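Local coordinates for protein GH26C (Muricauda sp. MAR_2010_75, PDB 6Q78) that probably hydrolyses internal beta-1,4-mannosidic linkages in mannans, as an endo-beta-mannanase of glycoside hydrolase family 26, at residues Gln78-Val83 / Glu401-Asp406; His226-Asp231 / Phe267-Asp272; Asn355-Leu360 / Met394-Lys399. All blocks are in the same frame, centred on the assembly; numbering follows the deposited sequence.

Along the chain, interaction 1 joins two segments 318 residues apart, and interactions 2 and 3 follow one another inside the loop it closes. Interactions 1 and 3 have centres 11 Å apart and touch: F81 packs on L360, and V402 lies against the backbone of F396, helix 390-397 and strand 402-403 being consecutive in the chain. Interaction 2 lies on the other side of the chain's centre from interaction 1, its own centre 24 Å from each of theirs. Interactions 1 and 2 both reach the barrel sheet, where strand 81-86 begins and where strand 265-269 ends respectively. The set spans a strand added to the first barrel strand, the packing of outer helices and a pocket on the barrel's C-terminal side.

Interaction 1 of 3, residues Gln78-Val83 / Glu401-Asp406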
loop_
_atom_site.group_PDB
_atom_site.type_symbol
_atom_site.label_atom_id
_atom_site.label_comp_id
_atom_site.label_asym_id
_atom_site.label_seq_id
_atom_site.Cartn_x
_atom_site.Cartn_y
_atom_site.Cartn_z
ATOM N N GLN A 78 -11.270 14.178 2.502
ATOM C CA GLN A 78 -12.078 15.244 1.905
ATOM C C GLN A 78 -11.220 16.425 1.471
ATOM O O GLN A 78 -11.514 17.071 0.455
ATOM C CB GLN A 78 -13.168 15.724 2.878
ATOM C CG GLN A 78 -14.103 14.608 3.319
ATOM C CD GLN A 78 -14.564 13.748 2.131
ATOM O OE1 GLN A 78 -15.313 14.221 1.284
ATOM N NE2 GLN A 78 -14.094 12.494 2.057
ATOM N N ASN A 79 -10.152 16.719 2.209
ATOM C CA ASN A 79 -9.329 17.849 1.816
ATOM C C ASN A 79 -7.834 17.677 2.037
ATOM O O ASN A 79 -7.100 18.657 1.865
ATOM C CB ASN A 79 -9.767 19.109 2.566
ATOM C CG ASN A 79 -9.682 18.949 4.056
ATOM O OD1 ASN A 79 -9.075 18.012 4.567
ATOM N ND2 ASN A 79 -10.302 19.884 4.780
ATOM N N SER A 80 -7.348 16.507 2.435
ATOM C CA SER A 80 -5.941 16.358 2.773
ATOM C C SER A 80 -5.540 14.931 2.431
ATOM O O SER A 80 -6.388 14.108 2.051
ATOM C CB SER A 80 -5.719 16.557 4.283
ATOM O OG SER A 80 -6.033 17.886 4.704
ATOM N N PHE A 81 -4.243 14.626 2.586
ATOM C CA PHE A 81 -3.792 13.248 2.420
ATOM C C PHE A 81 -2.484 13.000 3.181
ATOM O O PHE A 81 -1.621 13.882 3.290
ATOM C CB PHE A 81 -3.633 12.850 0.932
ATOM C CG PHE A 81 -2.761 13.780 0.149
ATOM C CD1 PHE A 81 -1.385 13.590 0.115
ATOM C CD2 PHE A 81 -3.307 14.826 -0.564
ATOM C CE1 PHE A 81 -0.564 14.471 -0.580
ATOM C CE2 PHE A 81 -2.496 15.711 -1.298
ATOM C CZ PHE A 81 -1.120 15.527 -1.310
ATOM N N ILE A 82 -2.345 11.782 3.684
ATOM C CA ILE A 82 -1.101 11.387 4.350
ATOM C C ILE A 82 -0.076 11.007 3.301
ATOM O O ILE A 82 -0.417 10.370 2.299
ATOM C CB ILE A 82 -1.388 10.219 5.305
ATOM C CG1 ILE A 82 -2.316 10.699 6.427
ATOM C CG2 ILE A 82 -0.098 9.657 5.906
ATOM C CD1 ILE A 82 -2.864 9.549 7.309
ATOM N N VAL A 83 1.182 11.389 3.536
ATOM C CA VAL A 83 2.305 10.974 2.702
ATOM C C VAL A 83 3.175 10.009 3.487
ATOM O O VAL A 83 3.617 10.323 4.595
ATOM C CB VAL A 83 3.115 12.194 2.252
ATOM C CG1 VAL A 83 4.439 11.786 1.611
ATOM C CG2 VAL A 83 2.255 13.017 1.260
ATOM N N GLU A 401 -2.447 20.533 2.290
ATOM C CA GLU A 401 -3.028 19.210 2.080
ATOM C C GLU A 401 -2.144 18.088 2.620
ATOM O O GLU A 401 -2.653 17.004 2.918
ATOM C CB GLU A 401 -3.256 18.978 0.584
ATOM C CG GLU A 401 -4.407 19.819 -0.060
ATOM C CD GLU A 401 -4.134 21.328 -0.170
ATOM O OE1 GLU A 401 -2.957 21.728 -0.198
ATOM O OE2 GLU A 401 -5.112 22.137 -0.234
ATOM N N VAL A 402 -0.830 18.287 2.687
ATOM C CA VAL A 402 0.085 17.173 2.992
ATOM C C VAL A 402 0.160 16.938 4.498
ATOM O O VAL A 402 0.429 17.866 5.276
ATOM C CB VAL A 402 1.488 17.433 2.413
ATOM C CG1 VAL A 402 2.511 16.466 2.998
ATOM C CG2 VAL A 402 1.482 17.351 0.891
ATOM N N ILE A 403 -0.013 15.681 4.907
ATOM C CA ILE A 403 0.082 15.270 6.317
ATOM C C ILE A 403 1.277 14.330 6.477
ATOM O O ILE A 403 1.285 13.232 5.913
ATOM C CB ILE A 403 -1.222 14.585 6.774
ATOM C CG1 ILE A 403 -2.392 15.559 6.610
ATOM C CG2 ILE A 403 -1.161 14.049 8.203
ATOM C CD1 ILE A 403 -3.731 14.917 6.905
ATOM N N LEU A 404 2.275 14.748 7.273
ATOM C CA LEU A 404 3.381 13.906 7.731
ATOM C C LEU A 404 3.143 13.545 9.203
ATOM O O LEU A 404 2.125 13.919 9.781
ATOM C CB LEU A 404 4.714 14.631 7.536
ATOM C CG LEU A 404 5.072 14.994 6.092
ATOM C CD1 LEU A 404 6.398 15.768 6.017
ATOM C CD2 LEU A 404 5.141 13.757 5.209
ATOM N N ALA A 405 4.105 12.858 9.833
ATOM C CA ALA A 405 3.896 12.433 11.216
ATOM C C ALA A 405 3.559 13.601 12.132
ATOM O O ALA A 405 2.666 13.496 12.971
ATOM C CB ALA A 405 5.123 11.689 11.763
ATOM N N ASP A 406 4.230 14.739 11.968
ATOM C CA ASP A 406 4.038 15.816 12.935
ATOM C C ASP A 406 2.615 16.335 12.920
ATOM O O ASP A 406 2.098 16.712 13.983
ATOM C CB ASP A 406 5.086 16.912 12.760
ATOM C CG ASP A 406 6.454 16.515 13.327
ATOM O OD1 ASP A 406 6.567 15.466 13.992
ATOM O OD2 ASP A 406 7.448 17.239 13.087
HETATM O O HOH W 1 -7.623 21.107 0.462
#
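A short parallel beta ladder, with F81 bridged to V402 and I82 to I403, attaches strand 402-403 to the start of barrel strand 81-86. F81 N donates to E401 O at 2.9 Å with an N-H...O angle of 163°, I403 N to F81 O at 2.9 Å, and V83 N to I403 O at 3.0 Å. F81 thus brackets V402, and I403 in turn brackets I82, the alternation expected of parallel pairing. On the face carrying F81 and V402, the phenyl group turns back over its own backbone, with CG between the backbone N and the carbonyl carbon (chi1 54°). That torsion places E401 O above one ring face, near the rim, while F81 CE2 meets E401 CB at 3.8 Å and F81 CE1 meets V402 CG2 at the same distance. The other face carries the isoleucines, I82 CG1 being 4.0 Å from I403 CG2; the CD1 end of I403 reaches back to S80 CB at 3.7 Å. At the N79 end, one water donates to both N79 O and E401 OE2. I82 also makes backbone hydrogen bonds with G368 and T370, and V83 with G111, so the added strand is a side branch on the first strand of a (beta/alpha)8 barrel, on the edge facing the second strand and opposite that of the eighth.

Interaction 2 of 3, residues His226-Asp231 / Phe267-Asp272; sequences HEFDGD and FAFSPD
E227 lies beside D272 and can be traced against it from CB to tip. CB of E227 stands 4.2 Å from D272 CB, and E227 CG comes to 3.6 Å from D272 OD2. The chain then runs on extended (chi2 174°), which brings E227 CD to 3.5 Å from the same oxygen, the two carboxylate planes lying 87° apart. At the tip, OE1 accepts a hydrogen bond from W232 NE1; OE2 bonds the amino group of a Tris molecule, probably from the crystallisation liquor. E227 OE2 also stands 3.8 Å from D272 OD2, like charges close together, with D297 a further one. Two backbone amides join the loops. E227 N donates to S270 O at 2.8 Å, almost straight at 168° and in the carbonyl plane. D272 N donates to D229 OD1 at 2.7 Å on the syn side of the carboxylate, whose OD2 takes R274 N, so one aspartate holds two amides. Away from the E227 and D272 carboxylates, the F228 ring packs obliquely on F269, F228 CZ to F269 CZ 3.3 Å, and F228 CZ touches P271 CB at 3.7 Å. H226 NE2 bonds the Tris too. A histidine-glutamate pair just beyond the fourth barrel strand, set beside the end of the fifth, is consistent with the substrate-binding cleft of family 26 glycoside hydrolases, at the C-terminal ends of the (beta/alpha)8 barrel strands.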
loop_
_atom_site.group_PDB
_atom_site.type_symbol
_atom_site.label_atom_id
_atom_site.label_comp_id
_atom_site.label_asym_id
_atom_site.label_seq_id
_atom_site.Cartn_x
_atom_site.Cartn_y
_atom_site.Cartn_z
ATOM N N HIS A 226 -1.167 -6.903 -6.141
ATOM C CA HIS A 226 -1.231 -5.571 -6.737
ATOM C C HIS A 226 -0.655 -5.540 -8.160
ATOM O O HIS A 226 0.093 -6.426 -8.604
ATOM C CB HIS A 226 -0.470 -4.568 -5.844
ATOM C CG HIS A 226 1.006 -4.836 -5.742
ATOM N ND1 HIS A 226 1.513 -6.049 -5.305
ATOM C CD2 HIS A 226 2.084 -4.047 -5.999
ATOM C CE1 HIS A 226 2.828 -5.998 -5.312
ATOM N NE2 HIS A 226 3.207 -4.792 -5.714
ATOM N N GLU A 227 -1.001 -4.481 -8.880
ATOM C CA GLU A 227 -0.462 -4.286 -10.231
ATOM C C GLU A 227 -0.777 -5.458 -11.137
ATOM O O GLU A 227 -0.007 -5.772 -12.063
ATOM C CB GLU A 227 1.054 -3.979 -10.214
ATOM C CG GLU A 227 1.347 -2.684 -9.408
ATOM C CD GLU A 227 2.811 -2.383 -9.218
ATOM O OE1 GLU A 227 3.672 -3.060 -9.776
ATOM O OE2 GLU A 227 3.107 -1.431 -8.443
ATOM N N PHE A 228 -1.956 -6.051 -10.935
ATOM C CA PHE A 228 -2.389 -7.246 -11.648
ATOM C C PHE A 228 -2.783 -6.963 -13.095
ATOM O O PHE A 228 -3.059 -7.926 -13.842
ATOM C CB PHE A 228 -3.628 -7.779 -10.909
ATOM C CG PHE A 228 -4.751 -6.756 -10.818
ATOM C CD1 PHE A 228 -5.604 -6.557 -11.897
ATOM C CD2 PHE A 228 -4.917 -5.975 -9.692
ATOM C CE1 PHE A 228 -6.601 -5.597 -11.824
ATOM C CE2 PHE A 228 -5.933 -5.015 -9.609
ATOM C CZ PHE A 228 -6.764 -4.831 -10.693
ATOM N N ASP A 229 -2.826 -5.692 -13.502
ATOM C CA ASP A 229 -3.063 -5.332 -14.901
ATOM C C ASP A 229 -1.793 -5.364 -15.733
ATOM O O ASP A 229 -1.883 -5.357 -16.972
ATOM C CB ASP A 229 -3.800 -3.979 -15.006
ATOM C CG ASP A 229 -3.123 -2.855 -14.199
ATOM O OD1 ASP A 229 -2.328 -3.163 -13.289
ATOM O OD2 ASP A 229 -3.414 -1.665 -14.488
ATOM N N GLY A 230 -0.628 -5.401 -15.096
ATOM C CA GLY A 230 0.615 -5.654 -15.788
ATOM C C GLY A 230 0.918 -7.149 -15.862
ATOM O O GLY A 230 0.196 -7.987 -15.323
ATOM N N ASP A 231 2.018 -7.465 -16.547
ATOM C CA ASP A 231 2.442 -8.849 -16.759
ATOM C C ASP A 231 3.709 -9.220 -15.996
ATOM O O ASP A 231 4.289 -10.279 -16.259
ATOM C CB ASP A 231 2.637 -9.130 -18.254
ATOM C CG ASP A 231 3.828 -8.345 -18.868
ATOM O OD1 ASP A 231 4.491 -7.530 -18.171
ATOM O OD2 ASP A 231 4.096 -8.536 -20.079
ATOM N N PHE A 267 -8.645 -3.861 3.665
ATOM C CA PHE A 267 -8.230 -4.489 2.410
ATOM C C PHE A 267 -8.173 -3.472 1.279
ATOM O O PHE A 267 -9.154 -2.753 1.036
ATOM C CB PHE A 267 -9.208 -5.620 2.041
ATOM C CG PHE A 267 -9.230 -6.719 3.052
ATOM C CD1 PHE A 267 -8.319 -7.768 2.977
ATOM C CD2 PHE A 267 -10.117 -6.682 4.111
ATOM C CE1 PHE A 267 -8.296 -8.786 3.950
ATOM C CE2 PHE A 267 -10.116 -7.688 5.073
ATOM C CZ PHE A 267 -9.201 -8.736 4.972
ATOM N N ALA A 268 -7.036 -3.435 0.575
ATOM C CA ALA A 268 -6.777 -2.458 -0.482
ATOM C C ALA A 268 -6.565 -3.157 -1.820
ATOM O O ALA A 268 -5.739 -4.057 -1.932
ATOM C CB ALA A 268 -5.514 -1.644 -0.128
ATOM N N PHE A 269 -7.285 -2.686 -2.838
ATOM C CA PHE A 269 -7.247 -3.177 -4.209
ATOM C C PHE A 269 -6.483 -2.153 -5.035
ATOM O O PHE A 269 -6.846 -0.970 -5.033
ATOM C CB PHE A 269 -8.710 -3.222 -4.701
ATOM C CG PHE A 269 -8.899 -3.523 -6.178
ATOM C CD1 PHE A 269 -8.842 -4.842 -6.644
ATOM C CD2 PHE A 269 -9.241 -2.509 -7.070
ATOM C CE1 PHE A 269 -9.075 -5.135 -8.001
ATOM C CE2 PHE A 269 -9.472 -2.801 -8.429
ATOM C CZ PHE A 269 -9.377 -4.108 -8.891
ATOM N N SER A 270 -5.474 -2.580 -5.788
ATOM C CA SER A 270 -4.688 -1.595 -6.544
ATOM C C SER A 270 -4.080 -2.151 -7.815
ATOM O O SER A 270 -3.050 -2.843 -7.782
ATOM C CB SER A 270 -3.623 -0.925 -5.682
ATOM O OG SER A 270 -2.679 -1.897 -5.300
ATOM N N PRO A 271 -4.656 -1.813 -8.969
ATOM C CA PRO A 271 -3.963 -2.034 -10.250
ATOM C C PRO A 271 -2.804 -1.055 -10.360
ATOM O O PRO A 271 -2.613 -0.179 -9.495
ATOM C CB PRO A 271 -5.024 -1.678 -11.299
ATOM C CG PRO A 271 -5.910 -0.632 -10.572
ATOM C CD PRO A 271 -5.953 -1.126 -9.114
ATOM N N ASP A 272 -2.034 -1.199 -11.433
ATOM C CA ASP A 272 -1.096 -0.166 -11.849
ATOM C C ASP A 272 -1.911 0.893 -12.583
ATOM O O ASP A 272 -3.007 1.211 -12.122
ATOM C CB ASP A 272 -0.013 -0.787 -12.719
ATOM C CG ASP A 272 1.269 0.005 -12.721
ATOM O OD1 ASP A 272 1.401 0.881 -13.606
ATOM O OD2 ASP A 272 2.160 -0.264 -11.879
#

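Interaction 3 of 3, residues Asn355-Leu360 / Met394-Lys399; sequences NLFEAL and MEFVSK
Helices 351-361 and 390-397 come together at F357 and F396, whose CA atoms are 6.9 Å apart, and the second segment leaves its helix through K399 alongside the first. F357 has CG anti to its backbone N (chi1 -178°), which sends the ring out toward the second segment, where K399 meets its face and F396 its edge. Two different surfaces of that ring are used. Over one face lies K399 CG, 3.9 Å from the centroid and 21° off the normal, a CH-pi contact; at the edge, in plane, sits F396 CE1. A bend at chi2 of K399 (-72°) lays its aliphatic chain across the ring, with K399 CB also 3.6 Å from F357 CE1. F396 in turn inserts its own ring against the first helix: its CD1 meets F357 CB at 3.9 Å and its CZ meets L356 CD2 at 4.0 Å, with L360 CD1 more distant. With an alanine at F357, the lysine methylenes would probably lose the ring face they lie on and a gap would probably open beside F396 CE1. In the same segment as F396, S398 N and S398 OG both donate to M394 O, from opposite faces of its carbonyl plane. F396 and L356 also rest on F372 of strand 369-372, and L360 touches T370 there and L317 of helix 306-327, so the contact joins two outer helices over the last barrel strand.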
loop_
_atom_site.group_PDB
_atom_site.type_symbol
_atom_site.label_atom_id
_atom_site.label_comp_id
_atom_site.label_asym_id
_atom_site.label_seq_id
_atom_site.Cartn_x
_atom_site.Cartn_y
_atom_site.Cartn_z
ATOM N N ASN A 355 4.057 18.608 -10.463
ATOM C CA ASN A 355 3.618 17.406 -11.163
ATOM C C ASN A 355 2.829 16.510 -10.217
ATOM O O ASN A 355 1.621 16.341 -10.375
ATOM C CB ASN A 355 4.798 16.654 -11.786
ATOM C CG ASN A 355 5.458 17.428 -12.912
ATOM O OD1 ASN A 355 5.178 18.622 -13.132
ATOM N ND2 ASN A 355 6.340 16.745 -13.653
ATOM N N LEU A 356 3.487 15.922 -9.226
ATOM C CA LEU A 356 2.794 15.024 -8.313
ATOM C C LEU A 356 1.681 15.746 -7.564
ATOM O O LEU A 356 0.542 15.267 -7.523
ATOM C CB LEU A 356 3.794 14.404 -7.335
ATOM C CG LEU A 356 3.111 13.529 -6.288
ATOM C CD1 LEU A 356 2.407 12.300 -6.936
ATOM C CD2 LEU A 356 4.158 13.042 -5.306
ATOM N N PHE A 357 1.984 16.910 -6.968
ATOM C CA PHE A 357 0.960 17.584 -6.169
ATOM C C PHE A 357 -0.263 17.915 -7.008
ATOM O O PHE A 357 -1.407 17.756 -6.552
ATOM C CB PHE A 357 1.513 18.850 -5.528
ATOM C CG PHE A 357 0.512 19.567 -4.652
ATOM C CD1 PHE A 357 0.248 19.100 -3.366
ATOM C CD2 PHE A 357 -0.191 20.669 -5.135
ATOM C CE1 PHE A 357 -0.697 19.769 -2.551
ATOM C CE2 PHE A 357 -1.130 21.325 -4.336
ATOM C CZ PHE A 357 -1.374 20.878 -3.047
ATOM N N GLU A 358 -0.046 18.382 -8.230
ATOM C CA GLU A 358 -1.164 18.701 -9.111
ATOM C C GLU A 358 -1.992 17.464 -9.430
ATOM O O GLU A 358 -3.226 17.513 -9.417
ATOM C CB GLU A 358 -0.634 19.360 -10.386
ATOM C CG GLU A 358 -0.108 20.736 -10.109
ATOM C CD GLU A 358 -1.228 21.657 -9.709
ATOM O OE1 GLU A 358 -2.318 21.515 -10.299
ATOM O OE2 GLU A 358 -1.035 22.491 -8.803
ATOM N N ALA A 359 -1.341 16.339 -9.722
ATOM C CA ALA A 359 -2.115 15.135 -9.993
ATOM C C ALA A 359 -2.924 14.702 -8.781
ATOM O O ALA A 359 -3.996 14.104 -8.931
ATOM C CB ALA A 359 -1.179 14.011 -10.450
ATOM N N LEU A 360 -2.393 14.912 -7.561
ATOM C CA LEU A 360 -3.075 14.488 -6.338
ATOM C C LEU A 360 -4.218 15.402 -5.928
ATOM O O LEU A 360 -5.013 15.012 -5.065
ATOM C CB LEU A 360 -2.079 14.439 -5.173
ATOM C CG LEU A 360 -0.950 13.415 -5.268
ATOM C CD1 LEU A 360 0.077 13.549 -4.138
ATOM C CD2 LEU A 360 -1.560 12.033 -5.223
ATOM N N MET A 394 10.472 20.078 -0.183
ATOM C CA MET A 394 10.078 20.881 0.962
ATOM C C MET A 394 8.863 21.717 0.663
ATOM O O MET A 394 7.995 21.862 1.477
ATOM C CB MET A 394 11.227 21.789 1.394
ATOM C CG MET A 394 12.387 21.045 1.998
ATOM S SD MET A 394 12.012 20.211 3.554
ATOM C CE MET A 394 10.861 21.291 4.361
ATOM N N GLU A 395 8.817 22.276 -0.531
ATOM C CA GLU A 395 7.676 23.051 -0.925
ATOM C C GLU A 395 6.428 22.176 -0.976
ATOM O O GLU A 395 5.389 22.575 -0.519
ATOM C CB GLU A 395 7.916 23.772 -2.259
ATOM C CG GLU A 395 6.756 24.668 -2.631
ATOM C CD GLU A 395 6.988 25.484 -3.878
ATOM O OE1 GLU A 395 8.029 25.325 -4.527
ATOM O OE2 GLU A 395 6.091 26.253 -4.188
ATOM N N PHE A 396 6.574 20.974 -1.515
ATOM C CA PHE A 396 5.467 20.031 -1.587
ATOM C C PHE A 396 4.948 19.673 -0.196
ATOM O O PHE A 396 3.744 19.758 0.055
ATOM C CB PHE A 396 5.921 18.801 -2.388
ATOM C CG PHE A 396 5.069 17.564 -2.217
ATOM C CD1 PHE A 396 3.747 17.537 -2.641
ATOM C CD2 PHE A 396 5.620 16.412 -1.686
ATOM C CE1 PHE A 396 2.977 16.384 -2.505
ATOM C CE2 PHE A 396 4.864 15.244 -1.547
ATOM C CZ PHE A 396 3.536 15.231 -1.975
ATOM N N VAL A 397 5.834 19.280 0.725
ATOM C CA VAL A 397 5.365 18.827 2.042
ATOM C C VAL A 397 4.857 19.975 2.901
ATOM O O VAL A 397 4.202 19.741 3.923
ATOM C CB VAL A 397 6.349 17.918 2.821
ATOM C CG1 VAL A 397 6.710 16.692 1.996
ATOM C CG2 VAL A 397 7.595 18.702 3.275
ATOM N N SER A 398 5.164 21.206 2.520
ATOM C CA SER A 398 4.627 22.371 3.205
ATOM C C SER A 398 3.218 22.737 2.756
ATOM O O SER A 398 2.602 23.598 3.389
ATOM C CB SER A 398 5.568 23.558 3.023
ATOM O OG SER A 398 6.863 23.194 3.473
ATOM N N LYS A 399 2.695 22.110 1.700
ATOM C CA LYS A 399 1.339 22.409 1.266
ATOM C C LYS A 399 0.358 21.994 2.359
ATOM O O LYS A 399 0.567 20.970 3.029
ATOM C CB LYS A 399 0.997 21.659 -0.025
ATOM C CG LYS A 399 1.782 22.078 -1.287
ATOM C CD LYS A 399 1.357 23.450 -1.809
ATOM C CE LYS A 399 1.982 23.750 -3.174
ATOM N NZ LYS A 399 1.378 24.985 -3.811
#